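PDB 4RNZ: conserved hypothetical secreted protein from Helicobacter pylori, which helps to set cell shape and probably acts as a zinc-dependent M23-family metallopeptidase on peptidoglycan. Local coordinates for residues Pro154-Ala159 against Tyr168-His173; Gly241-Lys246 against Asn272-Gly277. All blocks are in the same frame, centred on the assembly; numbering follows the deposited sequence.

Interaction 1: Pro154-Ala159 against Tyr168-His173; sequences PTIKMA and YYLFSH
Lys157 O accepts the backbone N-H of Ser172, with the two heavy atoms 3.0 Å apart. The donor stands above the carbonyl plane, 45° out of it, and so misses the lone pairs. Ser172 OG adds a weak second bond to the same oxygen. It can do so because OG sits between its own backbone N and carbonyl carbon (chi1 65°). The Lys157 chain bends at chi2, chi3 and chi4, and this coil brings its CE to 3.1 Å from Ser172 OG.

Two nearly straight bonds follow along the strands. Ala159 N reaches Leu170 O at 2.8 Å, and Leu170 N reaches Ala159 O at 2.9 Å. These two residues form a hydrogen-bonded antiparallel pair. Their side chains share one face of the sheet, where Leu170 CD1 lies 4.1 Å from Ala159 CB. Ile156 CG2 touches the same methyl more loosely.

Met158 and Phe171 form the neighbouring non-hydrogen-bonded pair, on the other face. Their side chains lie side by side and point the same way. Met158 SD comes 3.6 Å from Phe171 CE2, oblique to the ring, in a Met-aromatic contact. The same sulfur lies near the plane of the Tyr169 ring, at its edge.

Helices cover both faces. Met158 meets Ser339 of helix 326-348, and Tyr169 lies against Lys340 and Glu344 of that helix. On the other face, Ala159 and Leu170 pack on Leu118 and Ala121 of helix 112-121. Lys157 and Met158 both face Val140 of strand 136-146, a classic beta bulge where the chain turns a corner. The whole is a bulged antiparallel beta hairpin, strands 153-163 and 166-172, within the Csd3 second domain.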
ATOM      1  N   PRO A 154      -5.039  -0.690   7.064  1.00 28.77           N
ATOM      2  CA  PRO A 154      -5.672  -1.991   7.198  1.00 28.29           C
ATOM      3  C   PRO A 154      -5.663  -2.756   5.889  1.00 27.85           C
ATOM      4  O   PRO A 154      -5.317  -2.212   4.819  1.00 25.68           O
ATOM      5  CB  PRO A 154      -7.102  -1.631   7.632  1.00 28.80           C
ATOM      6  CG  PRO A 154      -7.335  -0.274   7.076  1.00 29.53           C
ATOM      7  CD  PRO A 154      -6.001   0.428   7.172  1.00 28.73           C
ATOM      8  N   THR A 155      -6.038  -4.021   5.976  1.00 27.53           N
ATOM      9  CA  THR A 155      -6.175  -4.864   4.833  1.00 28.20           C
ATOM     10  C   THR A 155      -7.577  -5.476   4.864  1.00 30.94           C
ATOM     11  O   THR A 155      -7.952  -6.140   5.862  1.00 30.29           O
ATOM     12  CB  THR A 155      -5.090  -5.960   4.838  1.00 30.16           C
ATOM     13  OG1 THR A 155      -3.802  -5.341   4.808  1.00 31.34           O
ATOM     14  CG2 THR A 155      -5.204  -6.861   3.640  1.00 30.00           C
ATOM     15  N   ILE A 156      -8.350  -5.253   3.793  1.00 27.69           N
ATOM     16  CA  ILE A 156      -9.662  -5.884   3.661  1.00 28.25           C
ATOM     17  C   ILE A 156      -9.518  -7.298   3.162  1.00 29.35           C
ATOM     18  O   ILE A 156      -8.978  -7.517   2.085  1.00 29.67           O
ATOM     19  CB  ILE A 156     -10.560  -5.097   2.687  1.00 28.36           C
ATOM     20  CG1 ILE A 156     -10.911  -3.745   3.309  1.00 28.71           C
ATOM     21  CG2 ILE A 156     -11.802  -5.908   2.330  1.00 27.53           C
ATOM     22  CD1 ILE A 156     -11.580  -2.787   2.342  1.00 29.23           C
ATOM     23  N   LYS A 157      -9.974  -8.265   3.950  1.00 27.84           N
ATOM     24  CA  LYS A 157      -9.943  -9.664   3.542  1.00 29.34           C
ATOM     25  C   LYS A 157     -11.201 -10.058   2.776  1.00 26.42           C
ATOM     26  O   LYS A 157     -11.139 -10.829   1.832  1.00 25.66           O
ATOM     27  CB  LYS A 157      -9.802 -10.588   4.763  1.00 32.90           C
ATOM     28  CG  LYS A 157      -8.633 -10.270   5.689  1.00 36.02           C
ATOM     29  CD  LYS A 157      -7.312 -10.057   4.955  1.00 40.88           C
ATOM     30  CE  LYS A 157      -6.882 -11.257   4.127  1.00 47.01           C
ATOM     31  NZ  LYS A 157      -6.731 -12.498   4.939  1.00 52.07           N
ATOM     32  N   MET A 158     -12.338  -9.549   3.239  1.00 30.07           N
ATOM     33  CA  MET A 158     -13.628  -9.753   2.584  1.00 31.06           C
ATOM     34  C   MET A 158     -14.515  -8.531   2.798  1.00 31.78           C
ATOM     35  O   MET A 158     -14.502  -7.891   3.867  1.00 27.78           O
ATOM     36  CB  MET A 158     -14.328 -10.981   3.141  1.00 33.09           C
ATOM     37  CG  MET A 158     -15.695 -11.225   2.507  1.00 38.39           C
ATOM     38  SD  MET A 158     -16.595 -12.591   3.251  1.00 43.17           S
ATOM     39  CE  MET A 158     -17.092 -11.898   4.804  1.00 42.86           C
ATOM     40  N   ALA A 159     -15.277  -8.186   1.769  1.00 28.79           N
ATOM     41  CA  ALA A 159     -16.332  -7.215   1.938  1.00 29.79           C
ATOM     42  C   ALA A 159     -17.587  -7.673   1.220  1.00 30.28           C
ATOM     43  O   ALA A 159     -17.529  -8.483   0.306  1.00 29.79           O
ATOM     44  CB  ALA A 159     -15.899  -5.844   1.460  1.00 30.11           C
ATOM     45  N   TYR A 168     -23.018  -8.524  -2.889  1.00 41.75           N
ATOM     46  CA  TYR A 168     -21.907  -8.266  -3.800  1.00 40.95           C
ATOM     47  C   TYR A 168     -20.631  -8.349  -2.984  1.00 38.86           C
ATOM     48  O   TYR A 168     -20.326  -7.476  -2.154  1.00 35.32           O
ATOM     49  CB  TYR A 168     -22.062  -6.906  -4.481  1.00 44.83           C
ATOM     50  CG  TYR A 168     -23.343  -6.854  -5.289  1.00 50.34           C
ATOM     51  CD1 TYR A 168     -23.405  -7.415  -6.568  1.00 52.21           C
ATOM     52  CD2 TYR A 168     -24.506  -6.303  -4.753  1.00 55.97           C
ATOM     53  CE1 TYR A 168     -24.584  -7.405  -7.300  1.00 55.14           C
ATOM     54  CE2 TYR A 168     -25.690  -6.282  -5.478  1.00 56.63           C
ATOM     55  CZ  TYR A 168     -25.722  -6.835  -6.744  1.00 57.76           C
ATOM     56  OH  TYR A 168     -26.894  -6.817  -7.453  1.00 61.22           O
ATOM     57  N   TYR A 169     -19.918  -9.438  -3.213  1.00 37.39           N
ATOM     58  CA  TYR A 169     -18.758  -9.807  -2.423  1.00 38.83           C
ATOM     59  C   TYR A 169     -17.464  -9.448  -3.106  1.00 39.12           C
ATOM     60  O   TYR A 169     -17.343  -9.524  -4.338  1.00 37.19           O
ATOM     61  CB  TYR A 169     -18.751 -11.299  -2.219  1.00 38.99           C
ATOM     62  CG  TYR A 169     -19.807 -11.814  -1.289  1.00 41.14           C
ATOM     63  CD1 TYR A 169     -19.561 -11.913   0.065  1.00 43.01           C
ATOM     64  CD2 TYR A 169     -21.037 -12.243  -1.761  1.00 46.11           C
ATOM     65  CE1 TYR A 169     -20.499 -12.430   0.931  1.00 46.55           C
ATOM     66  CE2 TYR A 169     -21.988 -12.756  -0.892  1.00 48.57           C
ATOM     67  CZ  TYR A 169     -21.709 -12.842   0.452  1.00 47.80           C
ATOM     68  OH  TYR A 169     -22.632 -13.337   1.348  1.00 54.56           O
ATOM     69  N   LEU A 170     -16.464  -9.121  -2.300  1.00 35.21           N
ATOM     70  CA  LEU A 170     -15.122  -9.180  -2.795  1.00 34.45           C
ATOM     71  C   LEU A 170     -14.169  -9.690  -1.727  1.00 34.84           C
ATOM     72  O   LEU A 170     -14.450  -9.596  -0.529  1.00 29.00           O
ATOM     73  CB  LEU A 170     -14.679  -7.846  -3.363  1.00 36.72           C
ATOM     74  CG  LEU A 170     -14.678  -6.632  -2.462  1.00 36.97           C
ATOM     75  CD1 LEU A 170     -13.376  -6.505  -1.676  1.00 37.43           C
ATOM     76  CD2 LEU A 170     -14.861  -5.411  -3.354  1.00 40.12           C
ATOM     77  N   PHE A 171     -13.069 -10.254  -2.195  1.00 33.84           N
ATOM     78  CA  PHE A 171     -12.133 -10.967  -1.350  1.00 34.65           C
ATOM     79  C   PHE A 171     -10.734 -10.594  -1.787  1.00 37.26           C
ATOM     80  O   PHE A 171     -10.483 -10.448  -2.983  1.00 34.99           O
ATOM     81  CB  PHE A 171     -12.272 -12.468  -1.553  1.00 35.20           C
ATOM     82  CG  PHE A 171     -13.635 -13.010  -1.269  1.00 35.07           C
ATOM     83  CD1 PHE A 171     -14.601 -13.051  -2.262  1.00 37.71           C
ATOM     84  CD2 PHE A 171     -13.945 -13.514  -0.015  1.00 35.08           C
ATOM     85  CE1 PHE A 171     -15.869 -13.560  -2.005  1.00 36.16           C
ATOM     86  CE2 PHE A 171     -15.202 -14.038   0.242  1.00 35.68           C
ATOM     87  CZ  PHE A 171     -16.164 -14.054  -0.749  1.00 32.99           C
ATOM     88  N   SER A 172      -9.844 -10.451  -0.821  1.00 35.52           N
ATOM     89  CA  SER A 172      -8.450 -10.258  -1.088  1.00 39.32           C
ATOM     90  C   SER A 172      -7.831 -11.600  -1.347  1.00 39.21           C
ATOM     91  O   SER A 172      -8.413 -12.649  -1.043  1.00 39.05           O
ATOM     92  CB  SER A 172      -7.751  -9.673   0.130  1.00 44.39           C
ATOM     93  OG  SER A 172      -7.792 -10.625   1.200  1.00 46.06           O
ATOM     94  N   HIS A 173      -6.640 -11.544  -1.920  1.00 38.58           N
ATOM     95  CA  HIS A 173      -5.795 -12.700  -2.121  1.00 38.38           C
ATOM     96  C   HIS A 173      -4.398 -12.296  -1.659  1.00 39.19           C
ATOM     97  O   HIS A 173      -4.076 -11.099  -1.570  1.00 39.32           O
ATOM     98  CB  HIS A 173      -5.791 -13.083  -3.597  1.00 41.09           C
ATOM     99  CG  HIS A 173      -5.169 -14.415  -3.871  1.00 45.38           C
ATOM    100  ND1 HIS A 173      -3.907 -14.553  -4.405  1.00 49.90           N
ATOM    101  CD2 HIS A 173      -5.634 -15.674  -3.684  1.00 46.35           C
ATOM    102  CE1 HIS A 173      -3.621 -15.836  -4.537  1.00 47.30           C
ATOM    103  NE2 HIS A 173      -4.658 -16.536  -4.115  1.00 47.36           N
TER

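Interaction 2: Gly241-Lys246 against Asn272-Gly277; sequences GFMGVK and NGLKKG
Gly241 O is lined by the side chain of Lys276, which passes alongside it. CG and CE of Lys276 each lie 3.2 Å from this oxygen, with CD between them at 3.4 Å. The lysine chain is extended up to CE and bends only at chi4 (-40°). The ammonium nitrogen NZ stays at 3.5 Å from Gly241 O, so the methylenes make the closer approach. The backbones also come nearest here, with the CA atoms of Gly241 and Lys276 5.5 Å apart.

Met243 carries the rest of the contact. Its chain is fully extended, with CG opposite the backbone N (chi1 177°), and it reaches straight across to the loop. SD lies 3.9 Å from Leu274 CG and 3.6 Å from Lys275 CA. The sulfur thus rests against both a leucine side chain and the loop backbone. Leu274 CB and CD2 lie within van der Waals range of the same sulfur. Apolar contacts of Met243 and the lysine methylenes along Gly241 O make up this surface contact; of the residues that touch, Leu274 alone is buried.

Leu274 also packs on Val253 of strand 252-257. That strand pairs with strand 238-243, where Gly241 and Phe242 bond through their backbones to Glu254. Gly277 bonds through its backbone to Val240, just before strand 279-280, which pairs antiparallel with strand 238-243. Segment 272-277 thus lies in the loop between strands 269-270 and 279-280, against strand 238-243 of the M23 peptidase sheet.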
ATOM      1  N   GLY A 241       1.351  13.991  -7.442  1.00 39.73           N
ATOM      2  CA  GLY A 241       1.442  14.331  -6.017  1.00 42.83           C
ATOM      3  C   GLY A 241       2.762  14.992  -5.726  1.00 45.06           C
ATOM      4  O   GLY A 241       2.816  16.081  -5.202  1.00 57.82           O
ATOM      5  N   PHE A 242       3.837  14.319  -6.065  1.00 48.73           N
ATOM      6  CA  PHE A 242       5.161  14.862  -5.873  1.00 45.61           C
ATOM      7  C   PHE A 242       5.883  14.836  -7.203  1.00 44.87           C
ATOM      8  O   PHE A 242       5.672  13.962  -8.043  1.00 45.33           O
ATOM      9  CB  PHE A 242       5.940  14.053  -4.831  1.00 44.77           C
ATOM     10  CG  PHE A 242       7.375  14.481  -4.684  1.00 41.80           C
ATOM     11  CD1 PHE A 242       8.367  13.943  -5.504  1.00 42.09           C
ATOM     12  CD2 PHE A 242       7.743  15.415  -3.717  1.00 42.08           C
ATOM     13  CE1 PHE A 242       9.694  14.333  -5.379  1.00 41.00           C
ATOM     14  CE2 PHE A 242       9.070  15.809  -3.584  1.00 42.10           C
ATOM     15  CZ  PHE A 242      10.040  15.275  -4.425  1.00 43.89           C
ATOM     16  N   MET A 243       6.757  15.800  -7.370  1.00 42.19           N
ATOM     17  CA  MET A 243       7.539  15.916  -8.546  1.00 44.01           C
ATOM     18  C   MET A 243       8.786  16.718  -8.165  1.00 44.68           C
ATOM     19  O   MET A 243       8.692  17.892  -7.820  1.00 47.04           O
ATOM     20  CB  MET A 243       6.699  16.650  -9.557  1.00 46.58           C
ATOM     21  CG  MET A 243       7.402  16.909 -10.839  1.00 52.45           C
ATOM     22  SD  MET A 243       6.249  17.763 -11.897  1.00 58.25           S
ATOM     23  CE  MET A 243       7.452  18.402 -13.040  1.00 49.97           C
ATOM     24  N   GLY A 244       9.947  16.083  -8.182  1.00 42.31           N
ATOM     25  CA  GLY A 244      11.173  16.770  -7.813  1.00 40.52           C
ATOM     26  C   GLY A 244      12.254  15.757  -7.556  1.00 43.59           C
ATOM     27  O   GLY A 244      12.226  14.677  -8.142  1.00 40.81           O
ATOM     28  N   VAL A 245      13.196  16.082  -6.670  1.00 41.62           N
ATOM     29  CA  VAL A 245      14.333  15.211  -6.434  1.00 41.22           C
ATOM     30  C   VAL A 245      14.164  14.533  -5.083  1.00 42.82           C
ATOM     31  O   VAL A 245      13.795  15.193  -4.114  1.00 40.60           O
ATOM     32  CB  VAL A 245      15.655  16.005  -6.457  1.00 42.34           C
ATOM     33  CG1 VAL A 245      16.840  15.087  -6.201  1.00 41.02           C
ATOM     34  CG2 VAL A 245      15.819  16.732  -7.784  1.00 42.54           C
ATOM     35  N   LYS A 246      14.431  13.230  -5.023  1.00 41.97           N
ATOM     36  CA  LYS A 246      14.501  12.495  -3.755  1.00 41.38           C
ATOM     37  C   LYS A 246      15.789  11.706  -3.720  1.00 43.82           C
ATOM     38  O   LYS A 246      16.076  10.920  -4.639  1.00 46.59           O
ATOM     39  CB  LYS A 246      13.296  11.560  -3.581  1.00 41.00           C
ATOM     40  CG  LYS A 246      12.033  12.310  -3.202  1.00 43.77           C
ATOM     41  CD  LYS A 246      10.903  11.407  -2.721  1.00 46.48           C
ATOM     42  CE  LYS A 246       9.767  12.259  -2.168  1.00 50.62           C
ATOM     43  NZ  LYS A 246       8.503  11.514  -1.907  1.00 51.14           N
ATOM     44  N   ASN A 272       7.743  19.319 -19.967  1.00 43.42           N
ATOM     45  CA  ASN A 272       7.329  20.714 -19.876  1.00 46.50           C
ATOM     46  C   ASN A 272       5.900  20.933 -19.370  1.00 46.03           C
ATOM     47  O   ASN A 272       4.942  20.371 -19.899  1.00 42.83           O
ATOM     48  CB  ASN A 272       7.473  21.402 -21.237  1.00 52.75           C
ATOM     49  CG  ASN A 272       7.401  22.922 -21.122  1.00 58.23           C
ATOM     50  OD1 ASN A 272       6.317  23.508 -21.052  1.00 62.31           O
ATOM     51  ND2 ASN A 272       8.559  23.559 -21.078  1.00 62.43           N
ATOM     52  N   GLY A 273       5.752  21.751 -18.337  1.00 43.61           N
ATOM     53  CA  GLY A 273       4.429  22.106 -17.861  1.00 45.90           C
ATOM     54  C   GLY A 273       3.808  21.113 -16.904  1.00 47.62           C
ATOM     55  O   GLY A 273       2.744  21.381 -16.337  1.00 47.23           O
ATOM     56  N   LEU A 274       4.453  19.970 -16.698  1.00 45.09           N
ATOM     57  CA  LEU A 274       3.975  19.045 -15.685  1.00 45.08           C
ATOM     58  C   LEU A 274       4.240  19.664 -14.305  1.00 44.67           C
ATOM     59  O   LEU A 274       5.329  20.154 -14.068  1.00 40.54           O
ATOM     60  CB  LEU A 274       4.725  17.717 -15.804  1.00 44.46           C
ATOM     61  CG  LEU A 274       4.172  16.584 -14.949  1.00 44.07           C
ATOM     62  CD1 LEU A 274       2.814  16.145 -15.478  1.00 43.94           C
ATOM     63  CD2 LEU A 274       5.161  15.424 -14.917  1.00 44.87           C
ATOM     64  N   LYS A 275       3.267  19.632 -13.404  1.00 46.23           N
ATOM     65  CA  LYS A 275       3.532  20.062 -12.028  1.00 49.20           C
ATOM     66  C   LYS A 275       2.662  19.364 -11.008  1.00 46.54           C
ATOM     67  O   LYS A 275       1.626  18.759 -11.329  1.00 44.03           O
ATOM     68  CB  LYS A 275       3.369  21.584 -11.886  1.00 53.24           C
ATOM     69  CG  LYS A 275       1.932  22.062 -11.975  1.00 57.00           C
ATOM     70  CD  LYS A 275       1.809  23.534 -12.359  1.00 62.21           C
ATOM     71  CE  LYS A 275       0.409  23.813 -12.903  1.00 66.99           C
ATOM     72  NZ  LYS A 275       0.114  25.266 -13.087  1.00 72.13           N
ATOM     73  N   LYS A 276       3.093  19.473  -9.761  1.00 47.37           N
ATOM     74  CA  LYS A 276       2.274  19.092  -8.626  1.00 46.82           C
ATOM     75  C   LYS A 276       0.820  19.469  -8.874  1.00 44.05           C
ATOM     76  O   LYS A 276       0.513  20.574  -9.305  1.00 43.37           O
ATOM     77  CB  LYS A 276       2.804  19.789  -7.379  1.00 52.69           C
ATOM     78  CG  LYS A 276       2.454  19.107  -6.077  1.00 54.23           C
ATOM     79  CD  LYS A 276       3.502  19.437  -5.021  1.00 57.00           C
ATOM     80  CE  LYS A 276       3.195  18.809  -3.673  1.00 62.07           C
ATOM     81  NZ  LYS A 276       1.743  18.845  -3.328  1.00 65.16           N
ATOM     82  N   GLY A 277      -0.085  18.530  -8.636  1.00 41.56           N
ATOM     83  CA  GLY A 277      -1.482  18.745  -8.954  1.00 41.60           C
ATOM     84  C   GLY A 277      -1.914  18.557 -10.401  1.00 41.57           C
ATOM     85  O   GLY A 277      -3.119  18.540 -10.667  1.00 42.20           O
TER

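Interaction 1 comes first along the chain and closes before interaction 2 opens. They lie on opposite sides of the chain's centre, with their centres 33 Å apart and their nearest atoms about 20 Å apart. Interaction 1 pairs two strands of one antiparallel sheet, in the Csd3 second domain; interaction 2 sets a loop against a strand of another, in the M23 peptidase region. A bond from Arg309 to Pro154 O joins these regions at the edge of interaction 1. The sheet of interaction 2 also carries the zinc ligands Asp223 and His301, though the contact itself is away from the metal. Each interaction is local to its own region.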